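70 kDa protein (Xanthomonas sp., PDB 4B2N) cleaves rubber oxidatively as a processive dioxygenase that carries two covalently bound c-type hemes. Local coordinates at residues 17-22 and 358-363; 103-108 and 322-327; 299-304 and 311-316. One frame throughout, in Å; residues are numbered along the deposited sequence.

Interaction 1. Residues 17-22 and 358-363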
loop_
_atom_site.group_PDB
_atom_site.type_symbol
_atom_site.label_atom_id
_atom_site.label_comp_id
_atom_site.label_asym_id
_atom_site.label_seq_id
_atom_site.Cartn_x
_atom_site.Cartn_y
_atom_site.Cartn_z
ATOM N N PRO A 17 -4.560 22.335 24.075
ATOM C CA PRO A 17 -3.819 21.147 24.482
ATOM C C PRO A 17 -2.633 20.760 23.579
ATOM O O PRO A 17 -2.563 21.156 22.403
ATOM C CB PRO A 17 -4.884 20.034 24.438
ATOM C CG PRO A 17 -5.835 20.499 23.384
ATOM C CD PRO A 17 -5.904 21.997 23.567
ATOM N N LEU A 18 -1.710 19.995 24.146
ATOM C CA LEU A 18 -0.618 19.387 23.383
ATOM C C LEU A 18 -1.132 18.047 22.802
ATOM O O LEU A 18 -0.862 17.715 21.649
ATOM C CB LEU A 18 0.620 19.151 24.286
ATOM C CG LEU A 18 1.482 20.344 24.702
ATOM C CD1 LEU A 18 2.450 19.999 25.809
ATOM C CD2 LEU A 18 2.219 20.991 23.537
ATOM N N LEU A 19 -1.872 17.288 23.596
ATOM C CA LEU A 19 -2.311 15.953 23.172
ATOM C C LEU A 19 -3.609 16.119 22.397
ATOM O O LEU A 19 -4.324 17.120 22.546
ATOM C CB LEU A 19 -2.531 15.064 24.391
ATOM C CG LEU A 19 -1.265 14.814 25.202
ATOM C CD1 LEU A 19 -1.536 13.770 26.284
ATOM C CD2 LEU A 19 -0.068 14.414 24.340
ATOM N N ASP A 20 -3.908 15.164 21.536
ATOM C CA ASP A 20 -5.122 15.190 20.810
ATOM C C ASP A 20 -5.515 13.743 20.473
ATOM O O ASP A 20 -5.456 13.346 19.306
ATOM C CB ASP A 20 -4.852 15.915 19.505
ATOM C CG ASP A 20 -6.101 16.039 18.624
ATOM O OD1 ASP A 20 -7.209 15.880 19.091
ATOM O OD2 ASP A 20 -6.007 16.369 17.463
ATOM N N GLN A 21 -5.934 12.974 21.456
ATOM C CA GLN A 21 -6.325 11.560 21.259
ATOM C C GLN A 21 -7.738 11.526 20.632
ATOM O O GLN A 21 -8.552 12.272 21.001
ATOM C CB GLN A 21 -6.246 10.860 22.621
ATOM C CG GLN A 21 -4.848 11.061 23.244
ATOM C CD GLN A 21 -4.780 10.905 24.781
ATOM O OE1 GLN A 21 -4.931 11.872 25.560
ATOM N NE2 GLN A 21 -4.504 9.683 25.220
ATOM N N ALA A 22 -8.014 10.735 19.587
ATOM C CA ALA A 22 -9.352 10.841 18.942
ATOM C C ALA A 22 -9.731 9.543 18.370
ATOM O O ALA A 22 -8.869 8.826 17.848
ATOM C CB ALA A 22 -9.403 11.903 17.890
ATOM N N ALA A 358 1.818 12.735 31.226
ATOM C CA ALA A 358 2.902 13.706 31.342
ATOM C C ALA A 358 4.110 13.371 30.460
ATOM O O ALA A 358 4.784 14.273 29.962
ATOM C CB ALA A 358 3.327 13.886 32.806
ATOM N N LEU A 359 4.425 12.088 30.307
ATOM C CA LEU A 359 5.543 11.691 29.471
ATOM C C LEU A 359 5.178 12.018 27.982
ATOM O O LEU A 359 6.000 12.560 27.208
ATOM C CB LEU A 359 5.844 10.187 29.720
ATOM C CG LEU A 359 6.992 9.546 28.968
ATOM C CD1 LEU A 359 8.253 10.384 29.168
ATOM C CD2 LEU A 359 7.160 8.033 29.246
ATOM N N ALA A 360 3.929 11.727 27.617
ATOM C CA ALA A 360 3.407 12.007 26.276
ATOM C C ALA A 360 3.449 13.509 25.929
ATOM O O ALA A 360 3.719 13.919 24.769
ATOM C CB ALA A 360 1.999 11.431 26.152
ATOM N N GLU A 361 3.274 14.343 26.958
ATOM C CA GLU A 361 3.334 15.785 26.738
ATOM C C GLU A 361 4.782 16.243 26.552
ATOM O O GLU A 361 5.040 17.157 25.797
ATOM C CB GLU A 361 2.621 16.561 27.857
ATOM C CG GLU A 361 1.107 16.320 27.850
ATOM C CD GLU A 361 0.332 17.305 28.708
ATOM O OE1 GLU A 361 0.940 18.285 29.206
ATOM O OE2 GLU A 361 -0.889 17.106 28.881
ATOM N N GLN A 362 5.729 15.653 27.269
ATOM C CA GLN A 362 7.137 15.939 26.977
ATOM C C GLN A 362 7.464 15.507 25.533
ATOM O O GLN A 362 8.120 16.229 24.782
ATOM C CB GLN A 362 8.041 15.233 27.984
ATOM C CG GLN A 362 7.879 15.855 29.374
ATOM C CD GLN A 362 8.774 15.259 30.434
ATOM O OE1 GLN A 362 9.076 15.928 31.438
ATOM N NE2 GLN A 362 9.196 14.019 30.251
ATOM N N GLY A 363 6.971 14.323 25.155
ATOM C CA GLY A 363 7.114 13.858 23.778
ATOM C C GLY A 363 6.458 14.797 22.759
ATOM O O GLY A 363 6.975 14.982 21.679
HETATM O O HOH W 1 -2.395 17.986 26.382
#
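Leu-18 and Leu-19 of the N-terminal loop rest on one side of helix 357-369, against Ala-360 and Glu-361. The contact is mainly apolar. In each leucine CG lies beside the backbone N, anti to the carbonyl carbon (Leu-19 chi1 -63°), and the branches are directed at the helix. Leu-18 CD1 lies 3.8 Å from the backbone O of Glu-361. Leu-19 CG packs 3.9 Å from CG of Glu-361, while its CD2 branch meets Ala-360, with Leu-19 CD2 4.1 Å from Ala-360 CB. Both leucines cross the Glu-361 side chain at about a right angle. The acid's methylene groups serve as apolar surface: Glu-361 CB meets Leu-18 CD1, and Glu-361 CG meets CG and CD1 of Leu-19. The Glu-361 chain runs extended from the helix toward the loop. This carries the carboxylate past the leucines to a bridging water. The water donates to Glu-361 OE2 at 3.0 Å and accepts from the backbone N of Leu-19 at 2.9 Å. Elsewhere Leu-18 touches His-401 of helix 399-402, and Leu-19 touches Tyr-658 of helix 649-660. The side chain of Ala-360 is about 12 Å from a heme c. This is loop-on-helix packing away from the heme-binding residues: two consecutive leucines of an irregular N-terminal segment lie across a helix, bordered by a water bridge.

Interaction 2. Residues 103-108 and 322-327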
loop_
_atom_site.group_PDB
_atom_site.type_symbol
_atom_site.label_atom_id
_atom_site.label_comp_id
_atom_site.label_asym_id
_atom_site.label_seq_id
_atom_site.Cartn_x
_atom_site.Cartn_y
_atom_site.Cartn_z
ATOM N N GLU A 103 -15.536 -5.769 0.425
ATOM C CA GLU A 103 -15.900 -7.010 1.071
ATOM C C GLU A 103 -16.400 -8.017 0.026
ATOM O O GLU A 103 -16.168 -9.241 0.178
ATOM C CB GLU A 103 -17.000 -6.763 2.115
ATOM C CG GLU A 103 -16.474 -6.187 3.443
ATOM C CD GLU A 103 -17.594 -5.937 4.418
ATOM O OE1 GLU A 103 -18.696 -6.561 4.231
ATOM O OE2 GLU A 103 -17.380 -5.106 5.362
ATOM N N GLU A 104 -17.109 -7.533 -1.001
ATOM C CA GLU A 104 -17.776 -8.449 -1.899
ATOM C C GLU A 104 -17.516 -8.390 -3.378
ATOM O O GLU A 104 -18.111 -9.199 -4.151
ATOM C CB GLU A 104 -19.285 -8.562 -1.720
ATOM C CG GLU A 104 -20.084 -7.414 -1.243
ATOM C CD GLU A 104 -21.582 -7.771 -1.178
ATOM O OE1 GLU A 104 -22.286 -7.776 -2.219
ATOM O OE2 GLU A 104 -22.024 -7.993 -0.056
ATOM N N ARG A 105 -16.677 -7.465 -3.821
ATOM C CA ARG A 105 -16.495 -7.390 -5.298
ATOM C C ARG A 105 -15.191 -8.053 -5.691
ATOM O O ARG A 105 -14.148 -7.759 -5.112
ATOM C CB ARG A 105 -16.543 -5.896 -5.738
ATOM C CG ARG A 105 -17.986 -5.426 -5.761
ATOM C CD ARG A 105 -18.639 -5.866 -7.090
ATOM N NE ARG A 105 -18.157 -5.036 -8.211
ATOM C CZ ARG A 105 -17.545 -5.469 -9.306
ATOM N NH1 ARG A 105 -17.294 -6.767 -9.477
ATOM N NH2 ARG A 105 -17.175 -4.613 -10.269
ATOM N N GLN A 106 -15.227 -8.925 -6.694
ATOM C CA GLN A 106 -13.973 -9.482 -7.212
ATOM C C GLN A 106 -13.344 -8.540 -8.263
ATOM O O GLN A 106 -13.685 -8.559 -9.443
ATOM C CB GLN A 106 -14.168 -10.863 -7.803
ATOM C CG GLN A 106 -12.792 -11.529 -8.058
ATOM C CD GLN A 106 -12.893 -13.020 -7.990
ATOM O OE1 GLN A 106 -12.215 -13.692 -7.171
ATOM N NE2 GLN A 106 -13.765 -13.556 -8.803
ATOM N N PHE A 107 -12.447 -7.703 -7.812
ATOM C CA PHE A 107 -11.731 -6.767 -8.658
ATOM C C PHE A 107 -10.440 -7.415 -9.150
ATOM O O PHE A 107 -10.175 -7.453 -10.361
ATOM C CB PHE A 107 -11.339 -5.553 -7.809
ATOM C CG PHE A 107 -12.517 -4.703 -7.430
ATOM C CD1 PHE A 107 -13.365 -4.164 -8.433
ATOM C CD2 PHE A 107 -12.802 -4.457 -6.095
ATOM C CE1 PHE A 107 -14.500 -3.408 -8.107
ATOM C CE2 PHE A 107 -13.919 -3.656 -5.753
ATOM C CZ PHE A 107 -14.763 -3.160 -6.772
ATOM N N PHE A 108 -9.656 -7.890 -8.182
ATOM C CA PHE A 108 -8.294 -8.453 -8.386
ATOM C C PHE A 108 -8.400 -9.756 -9.160
ATOM O O PHE A 108 -9.348 -10.541 -8.996
ATOM C CB PHE A 108 -7.663 -8.619 -6.995
ATOM C CG PHE A 108 -6.263 -9.204 -6.977
ATOM C CD1 PHE A 108 -6.043 -10.602 -7.155
ATOM C CD2 PHE A 108 -5.174 -8.403 -6.768
ATOM C CE1 PHE A 108 -4.737 -11.161 -7.148
ATOM C CE2 PHE A 108 -3.883 -8.965 -6.705
ATOM C CZ PHE A 108 -3.675 -10.331 -6.880
ATOM N N ILE A 322 -7.518 -9.814 -16.284
ATOM C CA ILE A 322 -7.399 -10.193 -17.670
ATOM C C ILE A 322 -8.736 -10.538 -18.251
ATOM O O ILE A 322 -8.907 -10.644 -19.493
ATOM C CB ILE A 322 -6.369 -11.362 -17.794
ATOM C CG1 ILE A 322 -5.329 -10.951 -18.773
ATOM C CG2 ILE A 322 -6.998 -12.758 -17.912
ATOM C CD1 ILE A 322 -4.539 -9.786 -18.211
ATOM N N PHE A 323 -9.701 -10.710 -17.362
ATOM C CA PHE A 323 -11.022 -11.099 -17.831
ATOM C C PHE A 323 -11.914 -9.910 -18.226
ATOM O O PHE A 323 -12.940 -10.114 -18.842
ATOM C CB PHE A 323 -11.685 -11.982 -16.770
ATOM C CG PHE A 323 -10.954 -13.285 -16.508
ATOM C CD1 PHE A 323 -10.627 -14.156 -17.572
ATOM C CD2 PHE A 323 -10.642 -13.669 -15.191
ATOM C CE1 PHE A 323 -9.987 -15.361 -17.343
ATOM C CE2 PHE A 323 -10.011 -14.919 -14.943
ATOM C CZ PHE A 323 -9.670 -15.745 -16.024
ATOM N N ARG A 324 -11.550 -8.665 -17.873
ATOM C CA ARG A 324 -12.423 -7.510 -18.187
ATOM C C ARG A 324 -12.116 -7.020 -19.568
ATOM O O ARG A 324 -11.012 -7.245 -20.016
ATOM C CB ARG A 324 -12.109 -6.340 -17.260
ATOM C CG ARG A 324 -12.395 -6.653 -15.815
ATOM C CD ARG A 324 -12.738 -5.410 -15.029
ATOM N NE ARG A 324 -13.499 -5.899 -13.880
ATOM C CZ ARG A 324 -12.963 -6.338 -12.769
ATOM N NH1 ARG A 324 -11.612 -6.295 -12.561
ATOM N NH2 ARG A 324 -13.790 -6.812 -11.842
ATOM N N ASP A 325 -13.059 -6.343 -20.248
ATOM C CA ASP A 325 -12.716 -5.634 -21.473
ATOM C C ASP A 325 -12.386 -4.146 -21.153
ATOM O O ASP A 325 -12.458 -3.743 -19.990
ATOM C CB ASP A 325 -13.773 -5.822 -22.583
ATOM C CG ASP A 325 -15.063 -5.104 -22.279
ATOM O OD1 ASP A 325 -15.254 -4.493 -21.188
ATOM O OD2 ASP A 325 -15.922 -5.115 -23.175
ATOM N N ALA A 326 -11.954 -3.361 -22.142
ATOM C CA ALA A 326 -11.523 -1.969 -21.887
ATOM C C ALA A 326 -12.653 -1.187 -21.225
ATOM O O ALA A 326 -12.433 -0.478 -20.274
ATOM C CB ALA A 326 -11.096 -1.274 -23.196
ATOM N N ASN A 327 -13.887 -1.334 -21.723
ATOM C CA ASN A 327 -15.049 -0.631 -21.156
ATOM C C ASN A 327 -15.252 -0.953 -19.670
ATOM O O ASN A 327 -15.424 -0.038 -18.882
ATOM C CB ASN A 327 -16.296 -0.932 -21.991
ATOM C CG ASN A 327 -17.543 -0.168 -21.549
ATOM O OD1 ASN A 327 -17.682 1.031 -21.798
ATOM N ND2 ASN A 327 -18.506 -0.890 -20.972
#
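Arg-324 reaches across to the backbone of Gln-106 and Phe-107 in a two-pronged arginine-to-carbonyl contact. It joins the loop after helix 88-104 to the turn before helix 326-331. The tight part is the guanidinium end. Arg-324 NH1 gives a fairly straight bond to Phe-107 O, 2.9 Å long at 166°, in the carbonyl plane and on a lone pair. Arg-324 NH2 bonds Gln-106 O at 3.0 Å, more bent at 145°. Both oxygens lie near the guanidinium plane, which fixes its rotation. The chain is extended from CG to NE, and this length spans the gap between backbones whose nearest CA atoms, those of Phe-107 and Arg-324, are 9.6 Å apart. Asp-179 adds a salt bridge to NE and another to Arg-105, whose NE pairs with Glu-335. These acids probably offset the closeness of the two arginines. The loose side lies beyond Arg-324, where Phe-323 and Asp-325 are exposed and do not touch 103-108. Asp-325 instead N-caps the next helix through Ala-328. On the buried side, Phe-108 touches a heme c. Beside the paired carbonyls, Phe-107 CE1 sits 3.5 Å above the plane of the Arg-105 guanidinium, offset toward its rim.

Interaction 3. Residues 299-304 and 311-316. With HEC (heme c), chain C.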
loop_
_atom_site.group_PDB
_atom_site.type_symbol
_atom_site.label_atom_id
_atom_site.label_comp_id
_atom_site.label_asym_id
_atom_site.label_seq_id
_atom_site.Cartn_x
_atom_site.Cartn_y
_atom_site.Cartn_z
ATOM N N ARG A 299 -0.952 13.002 -1.198
ATOM C CA ARG A 299 -0.485 12.201 -2.336
ATOM C C ARG A 299 -0.760 10.716 -2.119
ATOM O O ARG A 299 -0.957 10.276 -0.990
ATOM C CB ARG A 299 1.049 12.333 -2.552
ATOM C CG ARG A 299 1.564 13.766 -2.527
ATOM C CD ARG A 299 0.985 14.624 -3.646
ATOM N NE ARG A 299 1.475 14.209 -4.968
ATOM C CZ ARG A 299 1.135 14.721 -6.132
ATOM N NH1 ARG A 299 0.242 15.700 -6.220
ATOM N NH2 ARG A 299 1.716 14.234 -7.249
ATOM N N GLN A 300 -0.593 9.980 -3.203
ATOM C CA GLN A 300 -0.630 8.509 -3.199
ATOM C C GLN A 300 0.828 8.003 -3.363
ATOM O O GLN A 300 1.642 8.632 -4.035
ATOM C CB GLN A 300 -1.455 8.027 -4.414
ATOM C CG GLN A 300 -2.807 8.707 -4.522
ATOM C CD GLN A 300 -3.924 7.863 -3.938
ATOM O OE1 GLN A 300 -5.096 8.065 -4.244
ATOM N NE2 GLN A 300 -3.578 7.016 -3.018
ATOM N N PHE A 301 1.087 6.814 -2.808
ATOM C CA PHE A 301 2.234 6.027 -3.052
ATOM C C PHE A 301 3.392 6.527 -2.225
ATOM O O PHE A 301 3.411 7.698 -1.752
ATOM C CB PHE A 301 2.535 5.922 -4.554
ATOM C CG PHE A 301 1.557 5.035 -5.329
ATOM C CD1 PHE A 301 1.012 3.889 -4.783
ATOM C CD2 PHE A 301 1.250 5.338 -6.661
ATOM C CE1 PHE A 301 0.145 3.051 -5.527
ATOM C CE2 PHE A 301 0.411 4.501 -7.424
ATOM C CZ PHE A 301 -0.157 3.342 -6.855
ATOM N N TRP A 302 4.341 5.623 -1.993
ATOM C CA TRP A 302 5.471 5.943 -1.114
ATOM C C TRP A 302 6.310 7.086 -1.591
ATOM O O TRP A 302 6.958 7.729 -0.773
ATOM C CB TRP A 302 6.386 4.714 -0.965
ATOM C CG TRP A 302 5.845 3.819 0.096
ATOM C CD1 TRP A 302 5.270 2.544 -0.022
ATOM C CD2 TRP A 302 5.864 4.121 1.509
ATOM N NE1 TRP A 302 4.946 2.060 1.206
ATOM C CE2 TRP A 302 5.311 2.959 2.183
ATOM C CE3 TRP A 302 6.383 5.209 2.285
ATOM C CZ2 TRP A 302 5.179 2.918 3.561
ATOM C CZ3 TRP A 302 6.262 5.151 3.681
ATOM C CH2 TRP A 302 5.698 4.021 4.319
ATOM N N ASP A 303 6.293 7.330 -2.890
ATOM C CA ASP A 303 7.045 8.447 -3.496
ATOM C C ASP A 303 6.183 9.724 -3.634
ATOM O O ASP A 303 6.668 10.745 -4.144
ATOM C CB ASP A 303 7.580 8.063 -4.901
ATOM C CG ASP A 303 6.506 7.381 -5.781
ATOM O OD1 ASP A 303 5.300 7.431 -5.458
ATOM O OD2 ASP A 303 6.870 6.822 -6.844
ATOM N N GLY A 304 4.945 9.675 -3.189
ATOM C CA GLY A 304 4.088 10.859 -3.301
ATOM C C GLY A 304 3.866 11.214 -4.768
ATOM O O GLY A 304 3.659 12.357 -5.104
ATOM N N VAL A 311 -8.139 8.302 -8.428
ATOM C CA VAL A 311 -8.408 6.938 -8.008
ATOM C C VAL A 311 -7.947 5.936 -9.043
ATOM O O VAL A 311 -8.093 4.721 -8.821
ATOM C CB VAL A 311 -9.915 6.701 -7.716
ATOM C CG1 VAL A 311 -10.362 7.682 -6.646
ATOM C CG2 VAL A 311 -10.730 6.829 -9.024
ATOM N N HIS A 312 -7.336 6.417 -10.138
ATOM C CA HIS A 312 -6.835 5.483 -11.211
ATOM C C HIS A 312 -5.737 4.655 -10.678
ATOM O O HIS A 312 -5.662 3.429 -10.919
ATOM C CB HIS A 312 -6.396 6.267 -12.449
ATOM C CG HIS A 312 -7.544 6.773 -13.234
ATOM N ND1 HIS A 312 -7.432 7.186 -14.497
ATOM C CD2 HIS A 312 -8.897 6.918 -12.881
ATOM C CE1 HIS A 312 -8.653 7.610 -14.958
ATOM N NE2 HIS A 312 -9.556 7.412 -13.984
ATOM N N SER A 313 -4.865 5.276 -9.873
ATOM C CA SER A 313 -3.866 4.445 -9.170
ATOM C C SER A 313 -4.539 3.358 -8.286
ATOM O O SER A 313 -4.092 2.169 -8.251
ATOM C CB SER A 313 -2.948 5.322 -8.335
ATOM O OG SER A 313 -3.730 6.086 -7.419
ATOM N N GLU A 314 -5.639 3.714 -7.609
ATOM C CA GLU A 314 -6.282 2.763 -6.690
ATOM C C GLU A 314 -6.880 1.644 -7.515
ATOM O O GLU A 314 -7.046 0.498 -7.056
ATOM C CB GLU A 314 -7.408 3.486 -5.918
ATOM C CG GLU A 314 -6.863 4.608 -5.030
ATOM C CD GLU A 314 -7.894 5.194 -4.078
ATOM O OE1 GLU A 314 -9.060 4.675 -4.042
ATOM O OE2 GLU A 314 -7.522 6.209 -3.409
ATOM N N MET A 315 -7.192 1.992 -8.762
ATOM C CA MET A 315 -7.775 1.023 -9.703
ATOM C C MET A 315 -6.871 -0.009 -10.334
ATOM O O MET A 315 -7.385 -0.992 -10.901
ATOM C CB MET A 315 -8.514 1.762 -10.816
ATOM C CG MET A 315 -9.847 2.383 -10.414
ATOM S SD MET A 315 -10.377 3.633 -11.631
ATOM C CE MET A 315 -10.961 2.556 -12.893
ATOM N N ALA A 316 -5.546 0.129 -10.169
ATOM C CA ALA A 316 -4.589 -0.720 -10.892
ATOM C C ALA A 316 -4.976 -2.230 -10.886
ATOM O O ALA A 316 -5.035 -2.882 -11.951
ATOM C CB ALA A 316 -3.205 -0.543 -10.299
HETATM FE FE HEC C . -2.723 -1.138 -2.637
HETATM C CHA HEC C . -0.705 1.692 -2.331
HETATM C CHB HEC C . -5.582 0.903 -2.762
HETATM C CHC HEC C . -4.749 -3.834 -3.657
HETATM C CHD HEC C . -0.130 -3.161 -1.924
HETATM N NA HEC C . -3.084 0.774 -2.606
HETATM C C1A HEC C . -2.154 1.814 -2.304
HETATM C C2A HEC C . -2.788 3.095 -2.034
HETATM C C3A HEC C . -4.196 2.912 -2.158
HETATM C C4A HEC C . -4.338 1.487 -2.480
HETATM C CMA HEC C . -5.283 3.941 -1.915
HETATM C CAA HEC C . -2.131 4.452 -1.672
HETATM C CBA HEC C . -1.796 4.376 -0.181
HETATM C CGA HEC C . -0.978 5.565 0.292
HETATM O O1A HEC C . 0.029 5.998 -0.367
HETATM O O2A HEC C . -1.329 5.999 1.393
HETATM N NB HEC C . -4.679 -1.354 -3.196
HETATM C C1B HEC C . -5.697 -0.492 -3.101
HETATM C C2B HEC C . -7.001 -0.993 -3.510
HETATM C C3B HEC C . -6.757 -2.356 -3.788
HETATM C C4B HEC C . -5.334 -2.506 -3.503
HETATM C CMB HEC C . -8.200 -0.135 -3.560
HETATM C CAB HEC C . -7.686 -3.416 -4.317
HETATM C CBB HEC C . -8.201 -3.162 -5.617
HETATM N NC HEC C . -2.582 -3.111 -2.774
HETATM C C1C HEC C . -3.408 -4.129 -3.214
HETATM C C2C HEC C . -2.814 -5.482 -3.068
HETATM C C3C HEC C . -1.439 -5.236 -2.582
HETATM C C4C HEC C . -1.339 -3.787 -2.428
HETATM C CMC HEC C . -3.530 -6.770 -3.461
HETATM C CAC HEC C . -0.349 -6.224 -2.300
HETATM C CBC HEC C . -0.185 -7.285 -3.196
HETATM N ND HEC C . -0.762 -0.771 -2.227
HETATM C C1D HEC C . 0.134 -1.723 -1.971
HETATM C C2D HEC C . 1.439 -1.222 -1.684
HETATM C C3D HEC C . 1.267 0.190 -1.817
HETATM C C4D HEC C . -0.135 0.365 -2.180
HETATM C CMD HEC C . 2.703 -1.918 -1.327
HETATM C CAD HEC C . 2.378 1.177 -1.738
HETATM C CBD HEC C . 2.977 1.001 -3.188
HETATM C CGD HEC C . 4.229 1.837 -3.319
HETATM O O1D HEC C . 5.364 1.301 -3.267
HETATM O O2D HEC C . 4.052 3.100 -3.383
#
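The backbone of 299-304 leaves a short strand and folds into a type I turn from Phe-301 to Gly-304, while 311-316 enters helix 312-319, with the CA atoms of Gln-300 and Ser-313 7.9 Å apart. Phe-301 makes the apolar contact. Its ring reaches the helix obliquely, with Phe-301 CE2 3.6 Å from Ser-313 CB. Another edge carbon, Phe-301 CE1, is 3.6 Å from the heme CHA carbon, so the ring touches both helix and porphyrin. Gln-300 is bent at chi2 (-98°), which turns its amide toward the helix and the heme. Its side chain crosses that of Glu-314 at about a right angle, with the amide and carboxylate planes 86° apart. Glu-314 is extended beyond CG, and Glu-314 OE2 comes within 3.5 Å of the heme methyl CMA. The heme propionates are gripped by main-chain N-H groups. Phe-301 N bonds heme O1A at 2.8 Å, and Trp-302 N bonds heme O2D at 2.9 Å, nearly straight at 173°. Arg-294, Lys-297, Thr-286 and Arg-432 add further bonds to this heme. Around the contact, strand 299-300 pairs antiparallel with 306-307, whose Leu-306 touches both Phe-301 and Ser-313. Helix 333-345 packs on the helical side, where its Phe-336 meets Glu-314 and Met-315.

In the fold
From the N terminus, the chain first passes 17-22, which packs against helix 357-369 much later in the chain. Interaction 1 therefore closes a loop of 335 intervening residues, and both other contacts fall within it. Residues 103-108 come next. Interaction 2 ties them, at the end of helix 88-104, to the loop before helix 326-331. Inside that lies interaction 3, which ties strand 299-300 and its turn to helix 312-319 beside a heme, across just six residues. The three nest and none cross. Helices 312-319 and 326-331 follow each other, linking interactions 3 and 2, whose centres are about 18 Å apart. Interaction 1 lies on the opposite side of the chain's centre from interaction 2.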